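Local coordinates for protein metal-dependent hydrolase (Lactobacillus plantarum, PDB 2F6K) that probably catalyses the metal-dependent decarboxylation of aminocarboxymuconate semialdehyde, binding manganese in an amidohydrolase-family barrel, at residues Thr8-Thr13 against Glu74-Asp79; Gly133-Glu138 against Leu188-Phe193; Val201-Ala206 against His234-Asp239. All blocks are in the same frame, centred on the assembly; numbering follows the deposited sequence.

Contact 1. Residues Thr8-Thr13 against Glu74-Asp79; sequences THYLPT and EAANDD. With MN (manganese (II) ion), chain C.
The hydroxyl of Tyr-10 donates a hydrogen bond to a backbone carbonyl of the facing helix, with Tyr-10 OH 2.9 Å from Ala-76 O. The setting is the TIM barrel of the amidohydrolase family. Residues 8-13 carry the end of strand 3-9, the first strand of the parallel sheet, into the turn before helix 13-22. Residues 74-79 belong to helix 66-86, which follows strand 49-55.

The hydroxyl does not come in along a carbonyl lone pair. It sits above the carbonyl plane of Ala-76, 61° out of it. The acceptor itself lies at the edge of the tyrosine ring and in its plane, so Tyr-10 CE1 also comes to 3.5 Å from Ala-76 O. The first torsion of Tyr-10 puts CG between the backbone N and the carbonyl carbon (chi1 65°), and the ring reaches across to the helix. The same ring edge meets Asp-79 almost one helical turn further on, with Tyr-10 CE1 4.1 Å from Asp-79 CB. The ring and the carboxylate are turned 38° apart. Trp-35 and Leu-54 also pack on Tyr-10.

Pro-12 fills the next position along the helix surface. It is the N-cap residue of helix 13-22. Its CG touches the backbone of the other helix, Pro-12 CG to Ala-76 CA 3.8 Å, and also packs on the alanine methyl. The Asp-79 side chain crosses the proline ring at a slant, with OD2 3.6 Å from Pro-12 CB. This is plain van der Waals packing.

One residue before Tyr-10 the chain serves the metal site. His-7, His-154, Asp-266 and two waters complete the coordination. Two bonds fix the rotation of the His-9 ring: ND1 bonds to Ser-55 O, and NE2 binds manganese at 2.3 Å.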
loop_
_atom_site.group_PDB
_atom_site.type_symbol
_atom_site.label_atom_id
_atom_site.label_comp_id
_atom_site.label_asym_id
_atom_site.label_seq_id
_atom_site.Cartn_x
_atom_site.Cartn_y
_atom_site.Cartn_z
ATOM N N THR A 8 17.169 -15.428 -21.094
ATOM C CA THR A 8 18.315 -14.575 -21.344
ATOM C C THR A 8 17.726 -13.260 -21.871
ATOM O O THR A 8 16.690 -13.269 -22.545
ATOM C CB THR A 8 19.276 -15.270 -22.349
ATOM O OG1 THR A 8 20.312 -14.363 -22.729
ATOM C CG2 THR A 8 18.518 -15.765 -23.577
ATOM N N HIS A 9 18.365 -12.133 -21.564
ATOM C CA HIS A 9 17.794 -10.844 -21.963
ATOM C C HIS A 9 18.593 -9.894 -22.860
ATOM O O HIS A 9 19.805 -10.038 -23.050
ATOM C CB HIS A 9 17.392 -10.065 -20.708
ATOM C CG HIS A 9 16.525 -10.829 -19.756
ATOM N ND1 HIS A 9 15.260 -11.265 -20.083
ATOM C CD2 HIS A 9 16.733 -11.210 -18.472
ATOM C CE1 HIS A 9 14.726 -11.881 -19.042
ATOM N NE2 HIS A 9 15.598 -11.862 -18.050
ATOM N N TYR A 10 17.878 -8.904 -23.394
ATOM C CA TYR A 10 18.467 -7.874 -24.244
ATOM C C TYR A 10 17.860 -6.538 -23.824
ATOM O O TYR A 10 16.786 -6.507 -23.228
ATOM C CB TYR A 10 18.180 -8.150 -25.728
ATOM C CG TYR A 10 16.720 -8.090 -26.139
ATOM C CD1 TYR A 10 16.269 -7.133 -27.047
ATOM C CD2 TYR A 10 15.795 -8.997 -25.633
ATOM C CE1 TYR A 10 14.932 -7.081 -27.445
ATOM C CE2 TYR A 10 14.454 -8.950 -26.025
ATOM C CZ TYR A 10 14.033 -7.992 -26.930
ATOM O OH TYR A 10 12.715 -7.952 -27.321
ATOM N N LEU A 11 18.550 -5.437 -24.111
ATOM C CA LEU A 11 18.042 -4.120 -23.737
ATOM C C LEU A 11 18.081 -3.108 -24.877
ATOM O O LEU A 11 19.136 -2.567 -25.192
ATOM C CB LEU A 11 18.828 -3.555 -22.543
ATOM C CG LEU A 11 18.628 -4.211 -21.168
ATOM C CD1 LEU A 11 19.351 -5.546 -21.102
ATOM C CD2 LEU A 11 19.158 -3.296 -20.086
ATOM N N PRO A 12 16.926 -2.855 -25.523
ATOM C CA PRO A 12 16.846 -1.890 -26.627
ATOM C C PRO A 12 17.282 -0.516 -26.103
ATOM O O PRO A 12 17.073 -0.195 -24.928
ATOM C CB PRO A 12 15.362 -1.910 -26.996
ATOM C CG PRO A 12 14.960 -3.318 -26.698
ATOM C CD PRO A 12 15.642 -3.563 -25.356
ATOM N N THR A 13 17.881 0.300 -26.959
ATOM C CA THR A 13 18.328 1.605 -26.503
ATOM C C THR A 13 17.171 2.452 -25.987
ATOM O O THR A 13 17.319 3.160 -24.990
ATOM C CB THR A 13 19.081 2.359 -27.616
ATOM O OG1 THR A 13 18.322 2.305 -28.825
ATOM C CG2 THR A 13 20.443 1.728 -27.853
ATOM N N GLU A 74 6.875 -2.009 -29.367
ATOM C CA GLU A 74 7.155 -2.174 -30.789
ATOM C C GLU A 74 8.653 -2.084 -31.081
ATOM O O GLU A 74 9.170 -2.813 -31.929
ATOM C CB GLU A 74 6.391 -1.127 -31.612
ATOM C CG GLU A 74 4.874 -1.245 -31.483
ATOM C CD GLU A 74 4.099 -0.298 -32.401
ATOM O OE1 GLU A 74 4.522 0.870 -32.565
ATOM O OE2 GLU A 74 3.052 -0.726 -32.944
ATOM N N ALA A 75 9.354 -1.202 -30.374
ATOM C CA ALA A 75 10.794 -1.057 -30.586
ATOM C C ALA A 75 11.533 -2.296 -30.086
ATOM O O ALA A 75 12.542 -2.702 -30.658
ATOM C CB ALA A 75 11.314 0.187 -29.871
ATOM N N ALA A 76 11.017 -2.899 -29.019
ATOM C CA ALA A 76 11.633 -4.085 -28.438
ATOM C C ALA A 76 11.395 -5.304 -29.319
ATOM O O ALA A 76 12.275 -6.153 -29.490
ATOM C CB ALA A 76 11.082 -4.333 -27.037
ATOM N N ASN A 77 10.199 -5.406 -29.880
ATOM C CA ASN A 77 9.916 -6.536 -30.744
ATOM C C ASN A 77 10.625 -6.417 -32.087
ATOM O O ASN A 77 11.000 -7.424 -32.673
ATOM C CB ASN A 77 8.423 -6.695 -30.934
ATOM C CG ASN A 77 7.744 -7.148 -29.674
ATOM O OD1 ASN A 77 8.377 -7.712 -28.782
ATOM N ND2 ASN A 77 6.447 -6.918 -29.592
ATOM N N ASP A 78 10.813 -5.195 -32.577
ATOM C CA ASP A 78 11.529 -5.016 -33.836
ATOM C C ASP A 78 12.989 -5.461 -33.637
ATOM O O ASP A 78 13.572 -6.121 -34.499
ATOM C CB ASP A 78 11.482 -3.551 -34.292
ATOM C CG ASP A 78 10.084 -3.112 -34.699
ATOM O OD1 ASP A 78 9.370 -3.942 -35.302
ATOM O OD2 ASP A 78 9.703 -1.946 -34.431
ATOM N N ASP A 79 13.564 -5.103 -32.491
ATOM C CA ASP A 79 14.938 -5.477 -32.166
ATOM C C ASP A 79 15.045 -6.997 -32.077
ATOM O O ASP A 79 15.975 -7.602 -32.615
ATOM C CB ASP A 79 15.355 -4.856 -30.829
ATOM C CG ASP A 79 15.807 -3.412 -30.962
ATOM O OD1 ASP A 79 15.327 -2.704 -31.876
ATOM O OD2 ASP A 79 16.638 -2.983 -30.132
HETATM MN MN MN C . 15.259 -12.537 -15.904
HETATM O O HOH W 1 15.270 -12.793 -13.834
HETATM O O HOH W 2 15.983 -10.390 -15.479
#

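Contact 2. Residues Gly133-Glu138 against Leu188-Phe193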
loop_
_atom_site.group_PDB
_atom_site.type_symbol
_atom_site.label_atom_id
_atom_site.label_comp_id
_atom_site.label_asym_id
_atom_site.label_seq_id
_atom_site.Cartn_x
_atom_site.Cartn_y
_atom_site.Cartn_z
ATOM N N GLY A 133 -3.182 -13.212 -15.570
ATOM C CA GLY A 133 -4.241 -14.099 -15.140
ATOM C C GLY A 133 -5.510 -13.292 -14.956
ATOM O O GLY A 133 -6.608 -13.843 -14.958
ATOM N N SER A 134 -5.360 -11.979 -14.800
ATOM C CA SER A 134 -6.503 -11.083 -14.627
ATOM C C SER A 134 -7.436 -11.120 -15.834
ATOM O O SER A 134 -6.989 -11.067 -16.984
ATOM C CB SER A 134 -6.028 -9.652 -14.371
ATOM O OG SER A 134 -7.126 -8.773 -14.202
ATOM N N PRO A 135 -8.751 -11.211 -15.589
ATOM C CA PRO A 135 -9.716 -11.249 -16.694
ATOM C C PRO A 135 -9.713 -9.993 -17.573
ATOM O O PRO A 135 -10.404 -9.927 -18.597
ATOM C CB PRO A 135 -11.052 -11.487 -15.982
ATOM C CG PRO A 135 -10.814 -10.977 -14.590
ATOM C CD PRO A 135 -9.421 -11.448 -14.300
ATOM N N VAL A 136 -8.926 -9.000 -17.173
ATOM C CA VAL A 136 -8.813 -7.760 -17.930
ATOM C C VAL A 136 -8.132 -8.067 -19.257
ATOM O O VAL A 136 -8.238 -7.304 -20.220
ATOM C CB VAL A 136 -7.976 -6.708 -17.143
ATOM C CG1 VAL A 136 -7.532 -5.578 -18.051
ATOM C CG2 VAL A 136 -8.809 -6.136 -16.006
ATOM N N LEU A 137 -7.445 -9.204 -19.302
ATOM C CA LEU A 137 -6.711 -9.618 -20.493
ATOM C C LEU A 137 -7.243 -10.886 -21.164
ATOM O O LEU A 137 -6.515 -11.542 -21.903
ATOM C CB LEU A 137 -5.234 -9.824 -20.127
ATOM C CG LEU A 137 -4.228 -8.662 -20.173
ATOM C CD1 LEU A 137 -4.862 -7.371 -19.764
ATOM C CD2 LEU A 137 -3.053 -8.979 -19.262
ATOM N N GLU A 138 -8.502 -11.235 -20.920
ATOM C CA GLU A 138 -9.055 -12.439 -21.530
ATOM C C GLU A 138 -8.830 -12.523 -23.033
ATOM O O GLU A 138 -8.358 -13.540 -23.538
ATOM C CB GLU A 138 -10.551 -12.563 -21.258
ATOM C CG GLU A 138 -10.904 -12.843 -19.813
ATOM C CD GLU A 138 -12.342 -13.311 -19.652
ATOM O OE1 GLU A 138 -13.225 -12.797 -20.387
ATOM O OE2 GLU A 138 -12.579 -14.186 -18.786
ATOM N N LEU A 188 -4.462 -19.815 -10.959
ATOM C CA LEU A 188 -5.242 -20.963 -10.526
ATOM C C LEU A 188 -6.663 -20.468 -10.284
ATOM O O LEU A 188 -7.626 -21.021 -10.800
ATOM C CB LEU A 188 -4.679 -21.541 -9.227
ATOM C CG LEU A 188 -3.314 -22.218 -9.310
ATOM C CD1 LEU A 188 -2.923 -22.750 -7.925
ATOM C CD2 LEU A 188 -3.367 -23.345 -10.337
ATOM N N LYS A 189 -6.765 -19.407 -9.495
ATOM C CA LYS A 189 -8.040 -18.803 -9.147
ATOM C C LYS A 189 -8.932 -18.537 -10.367
ATOM O O LYS A 189 -10.139 -18.778 -10.325
ATOM C CB LYS A 189 -7.790 -17.500 -8.389
ATOM C CG LYS A 189 -9.056 -16.715 -8.031
ATOM C CD LYS A 189 -8.697 -15.375 -7.388
ATOM C CE LYS A 189 -9.914 -14.467 -7.227
ATOM N NZ LYS A 189 -10.932 -15.077 -6.333
ATOM N N TYR A 190 -8.342 -18.047 -11.451
ATOM C CA TYR A 190 -9.114 -17.745 -12.649
ATOM C C TYR A 190 -9.216 -18.875 -13.676
ATOM O O TYR A 190 -9.621 -18.648 -14.812
ATOM C CB TYR A 190 -8.563 -16.477 -13.300
ATOM C CG TYR A 190 -8.880 -15.235 -12.493
ATOM C CD1 TYR A 190 -10.205 -14.866 -12.251
ATOM C CD2 TYR A 190 -7.861 -14.445 -11.945
ATOM C CE1 TYR A 190 -10.513 -13.743 -11.483
ATOM C CE2 TYR A 190 -8.158 -13.316 -11.170
ATOM C CZ TYR A 190 -9.489 -12.972 -10.943
ATOM O OH TYR A 190 -9.805 -11.880 -10.166
ATOM N N HIS A 191 -8.848 -20.086 -13.264
ATOM C CA HIS A 191 -8.919 -21.264 -14.116
ATOM C C HIS A 191 -8.200 -21.076 -15.445
ATOM O O HIS A 191 -8.648 -21.562 -16.485
ATOM C CB HIS A 191 -10.384 -21.624 -14.368
ATOM C CG HIS A 191 -11.223 -21.624 -13.127
ATOM N ND1 HIS A 191 -11.914 -20.512 -12.694
ATOM C CD2 HIS A 191 -11.440 -22.585 -12.199
ATOM C CE1 HIS A 191 -12.521 -20.789 -11.553
ATOM N NE2 HIS A 191 -12.248 -22.040 -11.231
ATOM N N PHE A 192 -7.069 -20.383 -15.400
ATOM C CA PHE A 192 -6.300 -20.110 -16.600
ATOM C C PHE A 192 -5.912 -21.361 -17.394
ATOM O O PHE A 192 -6.158 -21.443 -18.602
ATOM C CB PHE A 192 -5.048 -19.303 -16.230
ATOM C CG PHE A 192 -4.254 -18.838 -17.416
ATOM C CD1 PHE A 192 -3.420 -19.711 -18.100
ATOM C CD2 PHE A 192 -4.357 -17.526 -17.862
ATOM C CE1 PHE A 192 -2.696 -19.285 -19.220
ATOM C CE2 PHE A 192 -3.639 -17.086 -18.981
ATOM C CZ PHE A 192 -2.807 -17.970 -19.659
ATOM N N PHE A 193 -5.314 -22.337 -16.720
ATOM C CA PHE A 193 -4.864 -23.560 -17.384
ATOM C C PHE A 193 -6.011 -24.438 -17.892
ATOM O O PHE A 193 -5.858 -25.202 -18.847
ATOM C CB PHE A 193 -3.967 -24.327 -16.419
ATOM C CG PHE A 193 -2.893 -23.471 -15.803
ATOM C CD1 PHE A 193 -1.784 -23.074 -16.550
ATOM C CD2 PHE A 193 -3.021 -23.007 -14.496
ATOM C CE1 PHE A 193 -0.820 -22.225 -16.008
ATOM C CE2 PHE A 193 -2.059 -22.156 -13.944
ATOM C CZ PHE A 193 -0.955 -21.764 -14.706
#
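Pro-135 sets a ring carbon squarely over the face of Tyr-190 in a CH-pi contact. Its CD lies 3.7 Å from the centroid of the Tyr-190 ring and only 12° off the ring normal. The two side chains cross at about a right angle. The opposite face of the tyrosine is met near its rim by the aliphatic part of Lys-189, so the ring is packed between two side chains. Its hydroxyl bonds to Gly-64 O of the second subunit, which ties the ring to the subunit interface.

The backbone of Gly-133 comes close as well, with Gly-133 O 3.3 Å from Tyr-190 CD2. Gly-133 has a positive phi (103°), where a beta carbon would press on the preceding carbonyl oxygen. Its CA also rests near Phe-192, at 4.4 Å from Phe-192 CD2.

Tyr-190 and Phe-192 flank His-191, the C-prime residue of a Schellman motif. This motif ends helix 171-189 through the bonds Phe-192 N to Met-187 O and His-191 N to Leu-188 O. The contact thus sets the loop between strand 130-131 and helix 138-145 against the junction of helices 171-189 and 192-195, where Phe-192 packs edge-to-face with Tyr-141 of helix 138-145.

Contact 3. Residues Val201-Ala206 against His234-Asp239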
loop_
_atom_site.group_PDB
_atom_site.type_symbol
_atom_site.label_atom_id
_atom_site.label_comp_id
_atom_site.label_asym_id
_atom_site.label_seq_id
_atom_site.Cartn_x
_atom_site.Cartn_y
_atom_site.Cartn_z
ATOM N N VAL A 201 2.852 -22.399 -20.686
ATOM C CA VAL A 201 3.359 -21.431 -19.732
ATOM C C VAL A 201 4.678 -21.815 -19.078
ATOM O O VAL A 201 4.790 -22.850 -18.425
ATOM C CB VAL A 201 2.307 -21.195 -18.631
ATOM C CG1 VAL A 201 2.824 -20.225 -17.585
ATOM C CG2 VAL A 201 1.032 -20.682 -19.261
ATOM N N ILE A 202 5.681 -20.968 -19.260
ATOM C CA ILE A 202 6.984 -21.187 -18.643
ATOM C C ILE A 202 7.051 -20.321 -17.374
ATOM O O ILE A 202 6.968 -19.090 -17.455
ATOM C CB ILE A 202 8.135 -20.742 -19.574
ATOM C CG1 ILE A 202 8.110 -21.545 -20.879
ATOM C CG2 ILE A 202 9.475 -20.905 -18.859
ATOM C CD1 ILE A 202 9.154 -21.081 -21.904
ATOM N N ILE A 203 7.176 -20.953 -16.211
ATOM C CA ILE A 203 7.291 -20.215 -14.954
ATOM C C ILE A 203 8.792 -20.180 -14.616
ATOM O O ILE A 203 9.428 -21.217 -14.438
ATOM C CB ILE A 203 6.469 -20.900 -13.848
ATOM C CG1 ILE A 203 4.982 -20.842 -14.223
ATOM C CG2 ILE A 203 6.695 -20.208 -12.518
ATOM C CD1 ILE A 203 4.070 -21.561 -13.269
ATOM N N PRO A 204 9.373 -18.976 -14.532
ATOM C CA PRO A 204 10.795 -18.766 -14.241
ATOM C C PRO A 204 11.314 -19.127 -12.855
ATOM O O PRO A 204 10.540 -19.304 -11.906
ATOM C CB PRO A 204 10.976 -17.282 -14.531
ATOM C CG PRO A 204 9.693 -16.715 -14.012
ATOM C CD PRO A 204 8.655 -17.685 -14.553
ATOM N N HIS A 205 12.640 -19.232 -12.771
ATOM C CA HIS A 205 13.353 -19.515 -11.528
ATOM C C HIS A 205 12.875 -20.748 -10.765
ATOM O O HIS A 205 12.642 -20.696 -9.552
ATOM C CB HIS A 205 13.293 -18.282 -10.620
ATOM C CG HIS A 205 13.741 -17.020 -11.292
ATOM N ND1 HIS A 205 12.926 -15.915 -11.421
ATOM C CD2 HIS A 205 14.913 -16.693 -11.884
ATOM C CE1 HIS A 205 13.576 -14.962 -12.066
ATOM N NE2 HIS A 205 14.784 -15.408 -12.359
ATOM N N ALA A 206 12.727 -21.857 -11.481
ATOM C CA ALA A 206 12.305 -23.110 -10.865
ATOM C C ALA A 206 11.010 -23.030 -10.054
ATOM O O ALA A 206 10.851 -23.734 -9.053
ATOM C CB ALA A 206 13.429 -23.648 -9.998
ATOM N N HIS A 234 2.258 -30.378 -13.535
ATOM C CA HIS A 234 2.716 -31.304 -14.568
ATOM C C HIS A 234 2.506 -30.677 -15.936
ATOM O O HIS A 234 3.230 -30.965 -16.885
ATOM C CB HIS A 234 1.926 -32.617 -14.504
ATOM C CG HIS A 234 2.377 -33.543 -13.419
ATOM N ND1 HIS A 234 1.513 -34.394 -12.762
ATOM C CD2 HIS A 234 3.603 -33.768 -12.892
ATOM C CE1 HIS A 234 2.188 -35.102 -11.874
ATOM N NE2 HIS A 234 3.458 -34.742 -11.934
ATOM N N HIS A 235 1.509 -29.803 -16.012
ATOM C CA HIS A 235 1.125 -29.148 -17.253
ATOM C C HIS A 235 1.987 -27.982 -17.717
ATOM O O HIS A 235 2.196 -27.812 -18.917
ATOM C CB HIS A 235 -0.330 -28.694 -17.134
ATOM C CG HIS A 235 -0.875 -28.063 -18.377
ATOM N ND1 HIS A 235 -1.266 -26.741 -18.427
ATOM C CD2 HIS A 235 -1.145 -28.582 -19.598
ATOM C CE1 HIS A 235 -1.759 -26.475 -19.623
ATOM N NE2 HIS A 235 -1.698 -27.575 -20.352
ATOM N N VAL A 236 2.483 -27.173 -16.789
ATOM C CA VAL A 236 3.301 -26.033 -17.169
ATOM C C VAL A 236 4.777 -26.378 -17.316
ATOM O O VAL A 236 5.183 -27.525 -17.141
ATOM C CB VAL A 236 3.176 -24.890 -16.150
ATOM C CG1 VAL A 236 1.700 -24.601 -15.874
ATOM C CG2 VAL A 236 3.909 -25.245 -14.882
ATOM N N TYR A 237 5.572 -25.369 -17.658
ATOM C CA TYR A 237 7.008 -25.532 -17.818
ATOM C C TYR A 237 7.746 -24.680 -16.790
ATOM O O TYR A 237 7.157 -23.799 -16.155
ATOM C CB TYR A 237 7.440 -25.116 -19.222
ATOM C CG TYR A 237 7.020 -26.078 -20.297
ATOM C CD1 TYR A 237 5.673 -26.223 -20.648
ATOM C CD2 TYR A 237 7.965 -26.850 -20.969
ATOM C CE1 TYR A 237 5.282 -27.114 -21.644
ATOM C CE2 TYR A 237 7.586 -27.744 -21.965
ATOM C CZ TYR A 237 6.245 -27.870 -22.299
ATOM O OH TYR A 237 5.880 -28.745 -23.296
ATOM N N PHE A 238 9.042 -24.934 -16.647
ATOM C CA PHE A 238 9.862 -24.195 -15.701
ATOM C C PHE A 238 11.264 -23.993 -16.245
ATOM O O PHE A 238 11.869 -24.939 -16.756
ATOM C CB PHE A 238 9.997 -24.978 -14.391
ATOM C CG PHE A 238 8.696 -25.257 -13.700
ATOM C CD1 PHE A 238 8.101 -24.294 -12.889
ATOM C CD2 PHE A 238 8.059 -26.483 -13.869
ATOM C CE1 PHE A 238 6.887 -24.550 -12.255
ATOM C CE2 PHE A 238 6.850 -26.751 -13.245
ATOM C CZ PHE A 238 6.259 -25.784 -12.436
ATOM N N ASP A 239 11.791 -22.776 -16.163
ATOM C CA ASP A 239 13.171 -22.588 -16.582
ATOM C C ASP A 239 13.915 -22.768 -15.255
ATOM O O ASP A 239 13.275 -22.822 -14.205
ATOM C CB ASP A 239 13.385 -21.210 -17.227
ATOM C CG ASP A 239 13.496 -20.073 -16.230
ATOM O OD1 ASP A 239 13.090 -18.951 -16.605
ATOM O OD2 ASP A 239 14.002 -20.267 -15.106
HETATM O O HOH W 3 1.317 -24.703 -19.860
#
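Asp-239 has CG between its backbone N and carbonyl carbon (chi1 78°), which brings the carboxylate back to the turn after strand 200-203. There His-205 N donates to Asp-239 OD2 at 2.9 Å, from above the carboxylate plane. Asp-239 OD1 rests 3.4 Å from Pro-204 CB and accepts a hydrogen bond from His-7 ND1. OD2 has a second donor in Ala-241 N. Asp-239 is thus a second-shell residue that positions a manganese ligand. With an alanine here, His-7 would probably lose the partner that fixes its ring, and His-205 N would be left without its carboxylate.

The backbones form neighbouring parallel strands of the TIM barrel, 200-203 and 237-239, the short segments inclined at 40°. Tyr-237 bridges them: its N bonds to Val-201 O at 2.7 Å, and its O accepts from Ile-203 N at 2.8 Å. Asp-239 N bonds weakly to Ile-203 O. Past the strand, Ala-206 N bonds to Asp-239 O at 2.9 Å.

Ile-202 and Tyr-237 share one face of the sheet. Ile-203 and Phe-238 share the other, where Ile-203 CB lies 3.9 Å from Phe-238 CD1 and Ile-203 CD1 reaches Val-236 CG2 at 4.0 Å.

How the contacts relate
The three contacts follow one another along the chain, and none nests in or crosses another. Contact 1 closes first, joining the exit of the first barrel strand to helix 66-86 across 60 intervening residues. Contact 2 spans the next part, from the loop before helix 138-145 to the end of helix 171-189. Contact 3 closes the beta-alpha-beta unit from strand 200-203 to strand 237-239. Helix 192-195 leads into strand 200-203. Contacts 2 and 3 also touch, with Phe-193 CE1 3.5 Å from Val-236 CG1. Contacts 1 and 3 do not touch, but both reach the same sheet and the surroundings of the manganese.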